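Local coordinates for protein PTHB1 (Homo sapiens, PDB 4YD8), which serves as a subunit of the BBSome, a coat complex thought to sort specific membrane proteins to primary cilia, and contributes a seven-bladed beta-propeller at its N-terminal end, at residues L31-N36 and Q41-V46; L198-S201 and Q205-S208. One frame throughout, in Å; residues are numbered along the deposited sequence.

Interaction 1: L31-N36 and Q41-V46; sequences LANVDN and QDKIIV
Ala32 and Lys43 form a hydrogen-bonded antiparallel pair where the hairpin of strands 29-32 and 43-47, the first two of a four-stranded propeller blade, opens into its connecting loop. Ala32 N donates a hydrogen bond to Lys43 O at 3.1 Å, and Lys43 N donates one to Ala32 O at 2.8 Å. Beyond this pair a type I turn runs from Asn33 to Asn36. The lysine chain bends at chi2 (78°) and then runs extended into this curve. Lys43 NZ meets Asp35 OD1 at 2.9 Å, on the syn side of the carboxylate, in a salt bridge. Lys43 NZ also donates to Gln41 O at 2.8 Å and weakly to Asn33 OD1, whose stronger partner is Ser37. An alanine in place of Lys43 would probably leave the Asp35 carboxylate without its opposite charge and Gln41 O without this donor. Leu31 CD2 lies across Asp42 CB and against Ile44; Cys341 N holds Asp42 OD2. On the Ala32 side, small and branched side chains suit packing against Val87: Val34 CB meets Ile45 CD1 tip to tip at 3.9 Å. One long charged chain thus ties the turn to the returning backbone, and Asp35 probably eases burial of its ammonium group.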
ATOM      1  N   LEU A  31      -0.479  -6.936  -1.070  1.00 19.11           N
ATOM      2  CA  LEU A  31      -0.300  -8.268  -0.489  0.63 24.34           C
ATOM      3  C   LEU A  31      -1.457  -8.562   0.457  1.00 25.40           C
ATOM      4  O   LEU A  31      -1.565  -7.934   1.509  1.00 27.83           O
ATOM      5  CB  LEU A  31       1.023  -8.355   0.275  0.63 26.78           C
ATOM      6  CG  LEU A  31       2.241  -9.111  -0.251  0.63 33.21           C
ATOM      7  CD1 LEU A  31       3.370  -9.050   0.789  0.63 25.50           C
ATOM      8  CD2 LEU A  31       1.906 -10.574  -0.592  0.63 27.47           C
ATOM      9  N   ALA A  32      -2.314  -9.516   0.104  1.00 18.98           N
ATOM     10  CA  ALA A  32      -3.492  -9.757   0.935  1.00 18.03           C
ATOM     11  C   ALA A  32      -4.122 -11.109   0.668  1.00 21.09           C
ATOM     12  O   ALA A  32      -3.893 -11.716  -0.380  1.00 24.11           O
ATOM     13  CB  ALA A  32      -4.551  -8.647   0.690  1.00 21.56           C
ATOM     14  N   ASN A  33      -4.931 -11.562   1.617  1.00 21.10           N
ATOM     15  CA  ASN A  33      -5.633 -12.833   1.477  1.00 20.59           C
ATOM     16  C   ASN A  33      -6.899 -12.600   0.661  1.00 25.54           C
ATOM     17  O   ASN A  33      -8.010 -12.730   1.171  1.00 22.46           O
ATOM     18  CB  ASN A  33      -5.959 -13.421   2.847  1.00 22.26           C
ATOM     19  CG  ASN A  33      -6.562 -14.813   2.753  1.00 23.58           C
ATOM     20  OD1 ASN A  33      -6.521 -15.444   1.699  1.00 27.46           O
ATOM     21  ND2 ASN A  33      -7.134 -15.288   3.850  1.00 26.42           N
ATOM     22  N   VAL A  34      -6.705 -12.260  -0.613  1.00 22.53           N
ATOM     23  CA  VAL A  34      -7.769 -11.691  -1.446  1.00 25.31           C
ATOM     24  C   VAL A  34      -8.832 -12.736  -1.812  1.00 24.76           C
ATOM     25  O   VAL A  34      -9.979 -12.384  -2.121  1.00 25.88           O
ATOM     26  CB  VAL A  34      -7.166 -11.039  -2.740  1.00 25.58           C
ATOM     27  CG1 VAL A  34      -6.584 -12.100  -3.673  1.00 26.30           C
ATOM     28  CG2 VAL A  34      -8.211 -10.171  -3.463  1.00 24.42           C
ATOM     29  N   ASP A  35      -8.480 -14.019  -1.721  1.00 23.87           N
ATOM     30  CA  ASP A  35      -9.471 -15.068  -1.979  1.00 23.11           C
ATOM     31  C   ASP A  35     -10.040 -15.664  -0.699  1.00 25.51           C
ATOM     32  O   ASP A  35     -10.662 -16.729  -0.735  1.00 27.06           O
ATOM     33  CB  ASP A  35      -8.874 -16.181  -2.852  1.00 26.23           C
ATOM     34  CG  ASP A  35      -7.645 -16.840  -2.229  1.00 32.37           C
ATOM     35  OD1 ASP A  35      -7.259 -16.469  -1.099  1.00 29.59           O
ATOM     36  OD2 ASP A  35      -7.071 -17.752  -2.873  1.00 35.86           O
ATOM     37  N   ASN A  36      -9.827 -14.976   0.422  1.00 24.23           N
ATOM     38  CA  ASN A  36     -10.388 -15.385   1.700  1.00 26.05           C
ATOM     39  C   ASN A  36     -10.097 -16.839   2.037  1.00 27.57           C
ATOM     40  O   ASN A  36     -10.964 -17.557   2.507  1.00 29.63           O
ATOM     41  CB  ASN A  36     -11.887 -15.119   1.693  1.00 27.22           C
ATOM     42  CG  ASN A  36     -12.174 -13.623   1.548  1.00 27.44           C
ATOM     43  OD1 ASN A  36     -11.965 -12.869   2.494  1.00 26.10           O
ATOM     44  ND2 ASN A  36     -12.566 -13.185   0.348  1.00 25.21           N
ATOM     45  N   GLN A  41      -2.885 -17.399   3.943  1.00 27.22           N
ATOM     46  CA  GLN A  41      -1.758 -16.945   3.128  1.00 25.74           C
ATOM     47  C   GLN A  41      -2.085 -15.715   2.288  1.00 26.71           C
ATOM     48  O   GLN A  41      -3.174 -15.610   1.716  1.00 28.37           O
ATOM     49  CB  GLN A  41      -1.292 -18.075   2.210  1.00 29.70           C
ATOM     50  CG  GLN A  41      -0.791 -19.269   2.974  1.00 40.82           C
ATOM     51  CD  GLN A  41       0.508 -18.958   3.658  1.00 48.63           C
ATOM     52  OE1 GLN A  41       1.520 -18.711   2.997  1.00 45.10           O
ATOM     53  NE2 GLN A  41       0.491 -18.931   4.984  1.00 58.83           N
ATOM     54  N   ASP A  42      -1.133 -14.788   2.178  1.00 25.24           N
ATOM     55  CA  ASP A  42      -1.324 -13.672   1.256  1.00 23.56           C
ATOM     56  C   ASP A  42      -1.178 -14.126  -0.189  1.00 25.32           C
ATOM     57  O   ASP A  42      -0.579 -15.161  -0.469  1.00 25.20           O
ATOM     58  CB  ASP A  42      -0.329 -12.540   1.529  1.00 22.95           C
ATOM     59  CG  ASP A  42      -0.605 -11.841   2.835  1.00 30.01           C
ATOM     60  OD1 ASP A  42      -1.807 -11.669   3.156  1.00 27.95           O
ATOM     61  OD2 ASP A  42       0.366 -11.475   3.532  1.00 33.53           O
ATOM     62  N   LYS A  43      -1.756 -13.352  -1.093  1.00 20.40           N
ATOM     63  CA  LYS A  43      -1.451 -13.476  -2.513  1.00 21.64           C
ATOM     64  C   LYS A  43      -0.870 -12.145  -2.952  1.00 23.27           C
ATOM     65  O   LYS A  43      -1.128 -11.131  -2.314  1.00 22.03           O
ATOM     66  CB  LYS A  43      -2.688 -13.814  -3.342  1.00 23.28           C
ATOM     67  CG  LYS A  43      -3.134 -15.262  -3.196  1.00 32.51           C
ATOM     68  CD  LYS A  43      -3.879 -15.474  -1.901  1.00 34.59           C
ATOM     69  CE  LYS A  43      -4.004 -16.955  -1.575  1.00 32.68           C
ATOM     70  NZ  LYS A  43      -4.597 -17.097  -0.227  1.00 29.97           N
ATOM     71  N   ILE A  44      -0.084 -12.152  -4.024  1.00 18.24           N
ATOM     72  CA  ILE A  44       0.460 -10.910  -4.566  1.00 18.75           C
ATOM     73  C   ILE A  44      -0.510 -10.407  -5.627  1.00 20.91           C
ATOM     74  O   ILE A  44      -0.830 -11.139  -6.575  1.00 22.67           O
ATOM     75  CB  ILE A  44       1.841 -11.107  -5.196  1.00 20.60           C
ATOM     76  CG1 ILE A  44       2.821 -11.727  -4.198  1.00 21.88           C
ATOM     77  CG2 ILE A  44       2.403  -9.793  -5.720  1.00 19.22           C
ATOM     78  CD1 ILE A  44       4.103 -12.154  -4.866  1.00 23.57           C
ATOM     79  N   ILE A  45      -0.992  -9.179  -5.461  1.00 19.25           N
ATOM     80  CA  ILE A  45      -1.846  -8.564  -6.469  1.00 18.44           C
ATOM     81  C   ILE A  45      -1.109  -7.381  -7.059  1.00 19.12           C
ATOM     82  O   ILE A  45      -0.653  -6.511  -6.317  1.00 20.72           O
ATOM     83  CB  ILE A  45      -3.197  -8.064  -5.899  1.00 21.14           C
ATOM     84  CG1 ILE A  45      -3.936  -9.199  -5.184  1.00 25.64           C
ATOM     85  CG2 ILE A  45      -4.048  -7.440  -7.032  1.00 18.90           C
ATOM     86  CD1 ILE A  45      -3.858  -9.134  -3.695  1.00 27.85           C
ATOM     87  N   VAL A  46      -0.970  -7.363  -8.382  1.00 17.75           N
ATOM     88  CA  VAL A  46      -0.303  -6.252  -9.046  1.00 19.42           C
ATOM     89  C   VAL A  46      -1.120  -5.748 -10.226  1.00 22.92           C
ATOM     90  O   VAL A  46      -1.525  -6.535 -11.087  1.00 23.49           O
ATOM     91  CB  VAL A  46       1.112  -6.634  -9.561  1.00 27.90           C
ATOM     92  CG1 VAL A  46       1.784  -5.411 -10.206  1.00 26.68           C
ATOM     93  CG2 VAL A  46       1.990  -7.141  -8.430  1.00 30.66           C
TER

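Interaction 2: L198-S201 and Q205-S208; sequences LTVS and QVES
The carboxylate of Glu207 lies flat beneath Ser201 and beside Thr199, on one side of a beta hairpin formed by strands 196-200 and 205-210, the two inner strands of a four-stranded propeller blade. Over one face of the group, almost directly above Glu207 OE2, stands Ser201 CB at 4.1 Å. The methyl Thr199 CG2 comes to OE1 of Glu207 at 4.2 Å from the same side of the carboxylate plane but more slantwise, for the two side chains run side by side and point the same way. OE1 also bonds to the hydroxyl of Tyr209, a suitable partner for a buried acid, while Thr199 OG1 turns to Pro187 O.

The backbones are tied by a reciprocal pair, Thr199 N to Glu207 O at 3.0 Å and Glu207 N to Thr199 O at 2.8 Å, and then by Ser201 N to Gln205 O at 2.9 Å.

Leu198, Val200, Val206 and Ser208 occupy the opposite face of the sheet. Val200 CG2 meets Val206 CG2 at 4.1 Å, the two side chains crossing obliquely. Branched aliphatic groups suit this position, because Leu198 and Val200 also pack on strand 249-255 of the following blade. Ser208 is small enough to sit beside Leu198 CD1 and to lie against Trp241.

At the loop end, Gln205 OE1 bonds to Asn244 ND2. Ser201 has OG between its backbone N and carbonyl carbon (chi1 67°), which places the hydroxyl where Gln205 N can donate weakly to it. A water bridges Ser201 and Glu207 there, lying 2.8 Å from Ser201 OG and donating to Glu207 OE2 at 2.6 Å.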
ATOM      1  N   LEU A 198      -5.209  11.770   6.321  1.00 22.68           N
ATOM      2  CA  LEU A 198      -3.927  12.470   6.336  1.00 22.38           C
ATOM      3  C   LEU A 198      -3.409  12.637   4.917  1.00 30.14           C
ATOM      4  O   LEU A 198      -3.513  11.726   4.090  1.00 25.30           O
ATOM      5  CB  LEU A 198      -2.902  11.705   7.204  1.00 27.96           C
ATOM      6  CG  LEU A 198      -3.140  11.971   8.696  1.00 36.02           C
ATOM      7  CD1 LEU A 198      -4.308  11.165   9.276  1.00 33.87           C
ATOM      8  CD2 LEU A 198      -1.903  11.737   9.481  1.00 40.99           C
ATOM      9  N   THR A 199      -2.871  13.811   4.621  1.00 27.53           N
ATOM     10  CA  THR A 199      -2.205  13.995   3.353  1.00 24.01           C
ATOM     11  C   THR A 199      -1.029  14.947   3.545  1.00 27.95           C
ATOM     12  O   THR A 199      -0.796  15.427   4.655  1.00 26.70           O
ATOM     13  CB  THR A 199      -3.173  14.518   2.269  1.00 24.98           C
ATOM     14  OG1 THR A 199      -2.527  14.477   0.989  1.00 26.57           O
ATOM     15  CG2 THR A 199      -3.633  15.962   2.578  1.00 29.81           C
ATOM     16  N   VAL A 200      -0.250  15.157   2.488  1.00 23.00           N
ATOM     17  CA  VAL A 200       0.795  16.180   2.518  1.00 25.37           C
ATOM     18  C   VAL A 200       0.644  17.082   1.300  1.00 30.48           C
ATOM     19  O   VAL A 200       0.581  16.599   0.170  1.00 30.51           O
ATOM     20  CB  VAL A 200       2.203  15.594   2.524  1.00 23.27           C
ATOM     21  CG1 VAL A 200       3.224  16.688   2.876  1.00 24.04           C
ATOM     22  CG2 VAL A 200       2.300  14.400   3.507  1.00 22.48           C
ATOM     23  N   SER A 201       0.606  18.387   1.532  1.00 26.92           N
ATOM     24  CA  SER A 201       0.334  19.340   0.459  1.00 27.30           C
ATOM     25  C   SER A 201       1.604  19.755  -0.269  1.00 29.73           C
ATOM     26  O   SER A 201       2.713  19.458   0.172  1.00 27.28           O
ATOM     27  CB  SER A 201      -0.353  20.593   1.011  1.00 30.23           C
ATOM     28  OG  SER A 201       0.542  21.298   1.852  1.00 30.35           O
ATOM     29  N   GLN A 205       3.120  20.740   3.949  1.00 28.92           N
ATOM     30  CA  GLN A 205       2.377  20.578   5.194  1.00 31.86           C
ATOM     31  C   GLN A 205       1.734  19.203   5.279  1.00 26.04           C
ATOM     32  O   GLN A 205       0.933  18.839   4.414  1.00 28.85           O
ATOM     33  CB  GLN A 205       1.268  21.624   5.302  1.00 39.01           C
ATOM     34  CG  GLN A 205       1.737  23.046   5.193  1.00 50.49           C
ATOM     35  CD  GLN A 205       1.754  23.731   6.535  1.00 65.02           C
ATOM     36  OE1 GLN A 205       2.772  23.741   7.227  1.00 69.01           O
ATOM     37  NE2 GLN A 205       0.615  24.298   6.923  1.00 67.39           N
ATOM     38  N   VAL A 206       2.059  18.451   6.324  1.00 25.27           N
ATOM     39  CA  VAL A 206       1.261  17.288   6.673  1.00 23.37           C
ATOM     40  C   VAL A 206      -0.051  17.793   7.266  1.00 28.14           C
ATOM     41  O   VAL A 206      -0.038  18.609   8.170  1.00 34.89           O
ATOM     42  CB  VAL A 206       1.969  16.367   7.684  1.00 27.81           C
ATOM     43  CG1 VAL A 206       1.099  15.147   7.987  1.00 27.08           C
ATOM     44  CG2 VAL A 206       3.313  15.899   7.132  1.00 28.26           C
ATOM     45  N   GLU A 207      -1.175  17.310   6.754  1.00 26.96           N
ATOM     46  CA  GLU A 207      -2.482  17.793   7.184  1.00 27.22           C
ATOM     47  C   GLU A 207      -3.388  16.651   7.604  1.00 25.36           C
ATOM     48  O   GLU A 207      -3.399  15.601   6.966  1.00 27.62           O
ATOM     49  CB  GLU A 207      -3.148  18.581   6.056  1.00 27.44           C
ATOM     50  CG  GLU A 207      -2.287  19.693   5.517  1.00 31.24           C
ATOM     51  CD  GLU A 207      -2.971  20.488   4.437  1.00 33.54           C
ATOM     52  OE1 GLU A 207      -3.902  19.949   3.799  1.00 38.31           O
ATOM     53  OE2 GLU A 207      -2.588  21.665   4.230  1.00 34.68           O
ATOM     54  N   SER A 208      -4.141  16.862   8.677  1.00 25.60           N
ATOM     55  CA  SER A 208      -5.070  15.856   9.166  1.00 28.13           C
ATOM     56  C   SER A 208      -6.476  16.448   9.187  1.00 27.92           C
ATOM     57  O   SER A 208      -6.696  17.500   9.779  1.00 31.25           O
ATOM     58  CB  SER A 208      -4.676  15.380  10.564  1.00 29.19           C
ATOM     59  OG  SER A 208      -5.575  14.399  11.061  1.00 30.60           O
TER
HETATM   60  O   HOH W   1      -1.593  23.125   2.318  1.00 33.94           O

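How the interactions relate
From the N terminus, strand 29-32 leads into the first contact, and interaction 1 closes the short loop 37-40 before the chain returns along strand 43-47. The chain then builds further blades before reaching strand 196-200, where interaction 2 closes the still tighter connection 202-204. The two hairpin loops follow one another in series, neither nesting nor crossing. Interaction 1 joins the first and second strands of its blade, whereas interaction 2 joins the second and third of another. Their centres lie 29 Å apart, on opposite sides of the chain's centre, and their nearest atoms are about 20 Å apart, so they do not touch, and each belongs to a different blade of the one seven-bladed propeller.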